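Local coordinates for ABC transporter, substrate binding protein (Polyamine) (Agrobacterium tumefaciens, PDB 4EUO), which binds gamma-aminobutyric acid selectively as the periplasmic substrate-binding protein of an ABC transporter, probably delivering it for uptake, at residues S98-F103 against N221-D226; G9-D14 against N201-A206. All coordinates share one frame; numbering follows the deposited sequence.

Contact 1: residues S98-F103 against N221-D226. With ABU (gamma-amino-butanoic acid), chain E.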
loop_
_atom_site.group_PDB
_atom_site.type_symbol
_atom_site.label_atom_id
_atom_site.label_comp_id
_atom_site.label_asym_id
_atom_site.label_seq_id
_atom_site.Cartn_x
_atom_site.Cartn_y
_atom_site.Cartn_z
ATOM N N SER A 98 0.199 -1.834 9.362
ATOM C CA SER A 98 1.389 -1.007 9.267
ATOM C C SER A 98 0.997 0.454 9.014
ATOM O O SER A 98 1.520 1.376 9.651
ATOM C CB SER A 98 2.276 -1.514 8.129
ATOM O OG SER A 98 3.437 -0.694 8.059
ATOM N N PHE A 99 0.095 0.673 8.041
ATOM C CA PHE A 99 -0.423 1.991 7.721
ATOM C C PHE A 99 -1.621 1.838 6.813
ATOM O O PHE A 99 -1.775 0.774 6.176
ATOM C CB PHE A 99 0.613 2.932 7.073
ATOM C CG PHE A 99 1.184 2.457 5.753
ATOM C CD1 PHE A 99 0.604 2.836 4.544
ATOM C CD2 PHE A 99 2.312 1.662 5.722
ATOM C CE1 PHE A 99 1.146 2.413 3.322
ATOM C CE2 PHE A 99 2.858 1.235 4.512
ATOM C CZ PHE A 99 2.270 1.616 3.320
ATOM N N TYR A 100 -2.439 2.897 6.742
ATOM C CA TYR A 100 -3.663 2.909 5.962
ATOM C C TYR A 100 -3.457 3.885 4.826
ATOM O O TYR A 100 -2.927 4.987 5.034
ATOM C CB TYR A 100 -4.807 3.281 6.909
ATOM C CG TYR A 100 -6.196 3.302 6.327
ATOM C CD1 TYR A 100 -6.971 2.153 6.290
ATOM C CD2 TYR A 100 -6.791 4.498 5.933
ATOM C CE1 TYR A 100 -8.298 2.182 5.863
ATOM C CE2 TYR A 100 -8.115 4.536 5.477
ATOM C CZ TYR A 100 -8.864 3.380 5.478
ATOM O OH TYR A 100 -10.191 3.414 5.104
ATOM N N TYR A 101 -3.837 3.501 3.601
ATOM C CA TYR A 101 -3.532 4.341 2.452
ATOM C C TYR A 101 -4.653 4.329 1.449
ATOM O O TYR A 101 -5.578 3.524 1.557
ATOM C CB TYR A 101 -2.225 3.850 1.777
ATOM C CG TYR A 101 -2.297 2.490 1.119
ATOM C CD1 TYR A 101 -2.636 2.361 -0.225
ATOM C CD2 TYR A 101 -1.999 1.329 1.833
ATOM C CE1 TYR A 101 -2.689 1.108 -0.836
ATOM C CE2 TYR A 101 -2.058 0.072 1.236
ATOM C CZ TYR A 101 -2.388 -0.028 -0.100
ATOM O OH TYR A 101 -2.417 -1.245 -0.732
ATOM N N SER A 102 -4.508 5.158 0.403
ATOM C CA SER A 102 -5.442 5.161 -0.696
ATOM C C SER A 102 -4.724 5.118 -2.024
ATOM O O SER A 102 -3.621 5.666 -2.142
ATOM C CB SER A 102 -6.236 6.467 -0.726
ATOM O OG SER A 102 -7.084 6.528 0.404
ATOM N N PHE A 103 -5.374 4.526 -3.017
ATOM C CA PHE A 103 -5.034 4.762 -4.402
ATOM C C PHE A 103 -5.810 6.027 -4.798
ATOM O O PHE A 103 -7.025 6.105 -4.569
ATOM C CB PHE A 103 -5.454 3.623 -5.314
ATOM C CG PHE A 103 -4.597 2.415 -5.111
ATOM C CD1 PHE A 103 -3.327 2.344 -5.672
ATOM C CD2 PHE A 103 -5.050 1.354 -4.355
ATOM C CE1 PHE A 103 -2.521 1.215 -5.457
ATOM C CE2 PHE A 103 -4.244 0.241 -4.141
ATOM C CZ PHE A 103 -2.994 0.164 -4.722
ATOM N N ASN A 221 -11.473 7.774 -3.986
ATOM C CA ASN A 221 -10.146 7.200 -3.637
ATOM C C ASN A 221 -10.387 5.819 -3.037
ATOM O O ASN A 221 -11.365 5.625 -2.314
ATOM C CB ASN A 221 -9.382 8.126 -2.724
ATOM C CG ASN A 221 -9.936 8.254 -1.332
ATOM O OD1 ASN A 221 -9.533 7.528 -0.410
ATOM N ND2 ASN A 221 -10.825 9.261 -1.112
ATOM N N ILE A 222 -9.494 4.863 -3.330
ATOM C CA ILE A 222 -9.700 3.475 -2.942
ATOM C C ILE A 222 -8.765 3.145 -1.803
ATOM O O ILE A 222 -7.535 3.153 -1.982
ATOM C CB ILE A 222 -9.487 2.571 -4.149
ATOM C CG1 ILE A 222 -10.464 2.917 -5.292
ATOM C CG2 ILE A 222 -9.594 1.079 -3.726
ATOM C CD1 ILE A 222 -9.987 2.313 -6.622
ATOM N N THR A 223 -9.323 2.834 -0.624
ATOM C CA THR A 223 -8.488 2.569 0.545
ATOM C C THR A 223 -8.094 1.124 0.680
ATOM O O THR A 223 -8.785 0.205 0.208
ATOM C CB THR A 223 -9.186 2.968 1.855
ATOM O OG1 THR A 223 -10.333 2.142 2.043
ATOM C CG2 THR A 223 -9.622 4.384 1.856
ATOM N N ALA A 224 -6.949 0.918 1.334
ATOM C CA ALA A 224 -6.424 -0.385 1.685
ATOM C C ALA A 224 -5.415 -0.168 2.805
ATOM O O ALA A 224 -5.231 0.968 3.252
ATOM C CB ALA A 224 -5.796 -1.083 0.471
ATOM N N ALA A 225 -4.798 -1.247 3.304
ATOM C CA ALA A 225 -3.803 -1.076 4.342
ATOM C C ALA A 225 -2.690 -2.047 4.126
ATOM O O ALA A 225 -2.899 -3.144 3.594
ATOM C CB ALA A 225 -4.408 -1.272 5.740
ATOM N N ASP A 226 -1.498 -1.659 4.570
ATOM C CA ASP A 226 -0.381 -2.593 4.638
ATOM C C ASP A 226 -0.355 -3.188 6.038
ATOM O O ASP A 226 -0.947 -2.639 6.988
ATOM C CB ASP A 226 0.950 -1.927 4.335
ATOM C CG ASP A 226 1.267 -1.821 2.845
ATOM O OD1 ASP A 226 0.356 -2.017 2.014
ATOM O OD2 ASP A 226 2.460 -1.577 2.506
HETATM N N ABU E . 1.484 -1.243 -0.385
HETATM C CD ABU E . 1.544 0.218 -0.248
HETATM C CB ABU E . 2.959 0.730 -0.360
HETATM C CG ABU E . 2.966 2.210 -0.184
HETATM C C ABU E . 4.300 2.892 -0.404
HETATM O O ABU E . 4.291 4.205 -0.620
HETATM O OXT ABU E . 5.429 2.234 -0.513
HETATM O O HOH W 1 -2.588 -3.332 0.855
#
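S98-F103 and N221-D226 pair as antiparallel strands; Y101 with A224 and F103 with I222 are hydrogen-bonded pairs, and Y100 with A225 and S102 with T223 are non-hydrogen-bonded ones. The Y101 N to A224 O bond is straight, at 179°. F99, Y101 and D226 lie on one face of the sheet, and all three touch the ligand. D226 CB lies over a face of the F99 ring, 4.0 Å from its centroid. F99 CG sits between the backbone N and the carbonyl carbon (chi1 61°), which stands the ring beside D226. The Y101 ring is nearly perpendicular to the D226 carboxylate (83°). ABU CD lies over one face of the Y101 ring. D226 OD1 accepts from ABU N at 2.8 Å; OD2 adds a weak bond at 3.1 Å. A water links Y101 OH (2.6 Å) to A225 O (2.8 Å). On the other face, S102 OG donates to N221 OD1 at 2.8 Å. T223 CB packs near Y100 CZ, while T223 OG1 bonds to N291. Y262 stacks on F99, and W200 meets Y101. Here crossover strands of a periplasmic binding protein wall part of the GABA pocket: D226 binds the amine; F99 and Y101 pack against the methylenes.

Contact 2: residues G9-D14 against N201-A206. With ABU (gamma-amino-butanoic acid), chain E.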
loop_
_atom_site.group_PDB
_atom_site.type_symbol
_atom_site.label_atom_id
_atom_site.label_comp_id
_atom_site.label_asym_id
_atom_site.label_seq_id
_atom_site.Cartn_x
_atom_site.Cartn_y
_atom_site.Cartn_z
ATOM N N GLY A 9 10.715 0.435 -0.279
ATOM C CA GLY A 9 11.786 1.270 -0.794
ATOM C C GLY A 9 11.440 2.734 -0.861
ATOM O O GLY A 9 10.328 3.170 -0.517
ATOM N N GLY A 10 12.423 3.484 -1.313
ATOM C CA GLY A 10 12.272 4.902 -1.606
ATOM C C GLY A 10 11.788 5.724 -0.450
ATOM O O GLY A 10 12.125 5.473 0.699
ATOM N N THR A 11 10.960 6.707 -0.787
ATOM C CA THR A 11 10.500 7.694 0.180
ATOM C C THR A 11 9.731 7.113 1.306
ATOM O O THR A 11 9.841 7.559 2.447
ATOM C CB THR A 11 9.810 8.852 -0.510
ATOM O OG1 THR A 11 8.818 8.343 -1.412
ATOM C CG2 THR A 11 10.792 9.718 -1.285
ATOM N N THR A 12 8.909 6.074 1.023
ATOM C CA THR A 12 8.126 5.470 2.109
ATOM C C THR A 12 9.019 4.740 3.110
ATOM O O THR A 12 8.885 4.899 4.318
ATOM C CB THR A 12 7.072 4.536 1.534
ATOM O OG1 THR A 12 6.235 5.391 0.732
ATOM C CG2 THR A 12 6.251 3.834 2.623
ATOM N N GLN A 13 9.938 3.918 2.600
ATOM C CA GLN A 13 10.804 3.178 3.518
ATOM C C GLN A 13 11.762 4.118 4.252
ATOM O O GLN A 13 12.009 3.907 5.454
ATOM C CB GLN A 13 11.531 2.045 2.780
ATOM C CG GLN A 13 12.301 1.121 3.724
ATOM C CD GLN A 13 12.692 -0.159 3.064
ATOM O OE1 GLN A 13 12.217 -0.510 1.984
ATOM N NE2 GLN A 13 13.510 -0.921 3.776
ATOM N N ASP A 14 12.217 5.167 3.595
ATOM C CA ASP A 14 13.061 6.145 4.297
ATOM C C ASP A 14 12.289 6.773 5.444
ATOM O O ASP A 14 12.847 7.007 6.514
ATOM C CB ASP A 14 13.474 7.259 3.333
ATOM C CG ASP A 14 14.497 6.842 2.311
ATOM O OD1 ASP A 14 15.066 5.724 2.446
ATOM O OD2 ASP A 14 14.717 7.610 1.353
ATOM N N ASN A 201 -1.125 7.192 -2.343
ATOM C CA ASN A 201 -1.217 8.616 -2.038
ATOM C C ASN A 201 0.057 9.218 -1.474
ATOM O O ASN A 201 0.423 10.353 -1.824
ATOM C CB ASN A 201 -2.425 8.906 -1.152
ATOM C CG ASN A 201 -2.252 8.446 0.279
ATOM O OD1 ASN A 201 -2.418 7.253 0.601
ATOM N ND2 ASN A 201 -1.860 9.374 1.155
ATOM N N GLY A 202 0.730 8.485 -0.614
ATOM C CA GLY A 202 1.923 8.984 0.038
ATOM C C GLY A 202 3.057 9.215 -0.939
ATOM O O GLY A 202 3.929 10.058 -0.686
ATOM N N ARG A 203 3.052 8.537 -2.091
ATOM C CA ARG A 203 4.100 8.781 -3.086
ATOM C C ARG A 203 3.936 10.168 -3.702
ATOM O O ARG A 203 4.943 10.785 -4.077
ATOM C CB ARG A 203 4.060 7.706 -4.151
ATOM C CG ARG A 203 4.425 6.330 -3.610
ATOM C CD ARG A 203 5.930 6.224 -3.355
ATOM N NE ARG A 203 6.239 5.009 -2.593
ATOM C CZ ARG A 203 7.460 4.503 -2.469
ATOM N NH1 ARG A 203 8.484 5.067 -3.094
ATOM N NH2 ARG A 203 7.657 3.379 -1.788
ATOM N N MET A 204 2.695 10.679 -3.764
ATOM C CA MET A 204 2.450 12.039 -4.252
ATOM C C MET A 204 2.840 13.044 -3.163
ATOM O O MET A 204 3.481 14.055 -3.485
ATOM C CB MET A 204 0.984 12.209 -4.650
ATOM C CG MET A 204 0.542 11.286 -5.786
ATOM S SD MET A 204 1.504 11.446 -7.319
ATOM C CE MET A 204 2.721 10.058 -7.155
ATOM N N THR A 205 2.546 12.749 -1.885
ATOM C CA THR A 205 2.999 13.597 -0.782
ATOM C C THR A 205 4.525 13.714 -0.852
ATOM O O THR A 205 5.066 14.827 -0.718
ATOM C CB THR A 205 2.602 12.975 0.552
ATOM O OG1 THR A 205 1.174 12.979 0.602
ATOM C CG2 THR A 205 3.158 13.742 1.748
ATOM N N ALA A 206 5.241 12.598 -1.077
ATOM C CA ALA A 206 6.715 12.658 -1.123
ATOM C C ALA A 206 7.222 13.465 -2.279
ATOM O O ALA A 206 8.199 14.216 -2.114
ATOM C CB ALA A 206 7.277 11.262 -1.147
HETATM N N ABU E . 1.484 -1.243 -0.385
HETATM C CD ABU E . 1.544 0.218 -0.248
HETATM C CB ABU E . 2.959 0.730 -0.360
HETATM C CG ABU E . 2.966 2.210 -0.184
HETATM C C ABU E . 4.300 2.892 -0.404
HETATM O O ABU E . 4.291 4.205 -0.620
HETATM O OXT ABU E . 5.429 2.234 -0.513
HETATM O O HOH W 2 6.413 7.899 -0.325
#
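The R203 guanidinium has T12 OG1 over one face and, at its edge near the plane, the ABU carboxylate and G9 O. R203 NE donates to ABU O at 2.9 Å, and NH2 donates to ABU OXT at 2.8 Å. The second bond is nearly straight, at 174°. One edge of the guanidinium therefore meets both carboxylate oxygens, which fixes the rotation of the carboxylate. NH2 also donates to G9 O at 3.0 Å. This bond is bent, and NH2 stands above the carbonyl plane. Q13 N reaches the same oxygen from the opposite face, so G9 O ties the arginine to the first turn of helix 10-28. The R203 chain bends at chi2 (-74°) and is extended at chi3, which carries the guanidinium from helix 201-209 across to the 9-14 segment. The T12 side chain crosses R203 at about a right angle. T12 OG1 donates to ABU O at 2.6 Å, making a second grip on that oxygen. The T12 OG1 contact with R203 NE is not a hydrogen bond, because its angle is poor. A water donates to T12 OG1 at 2.7 Å and also meets T11 OG1. A206 CB packs against T11 OG1 at 3.3 Å. T11 OG1 and R203 O share Q186 as a partner. The axes of segments 10-14 and 201-206 are perpendicular, 9.6 Å apart at their closest. The site is the carboxylate end of the GABA pocket, at the cleft between the two lobes of a periplasmic binding protein, where an arginine and a helix-borne threonine hold the acid.

Contacts 1 and 2 receive opposite ends of one GABA molecule. Their centres are about 13 Å apart. Contact 1 is fully buried, close to the centre of the chain, and is a strand pair held by a backbone ladder. Contact 2 is only partly buried. It joins segments of helices 10-28 and 201-209 and relies on side chains, one backbone carbonyl and a water. The chemistry is complementary: a carboxylate for the amine, with aromatic rings along the carbon chain, and an arginine and a hydroxyl for the carboxylate. The elements are also joined directly, since S102 of contact 1 and N201 of contact 2 are linked by backbone hydrogen bonding, and helix 201-209 leads on to strand 215-229.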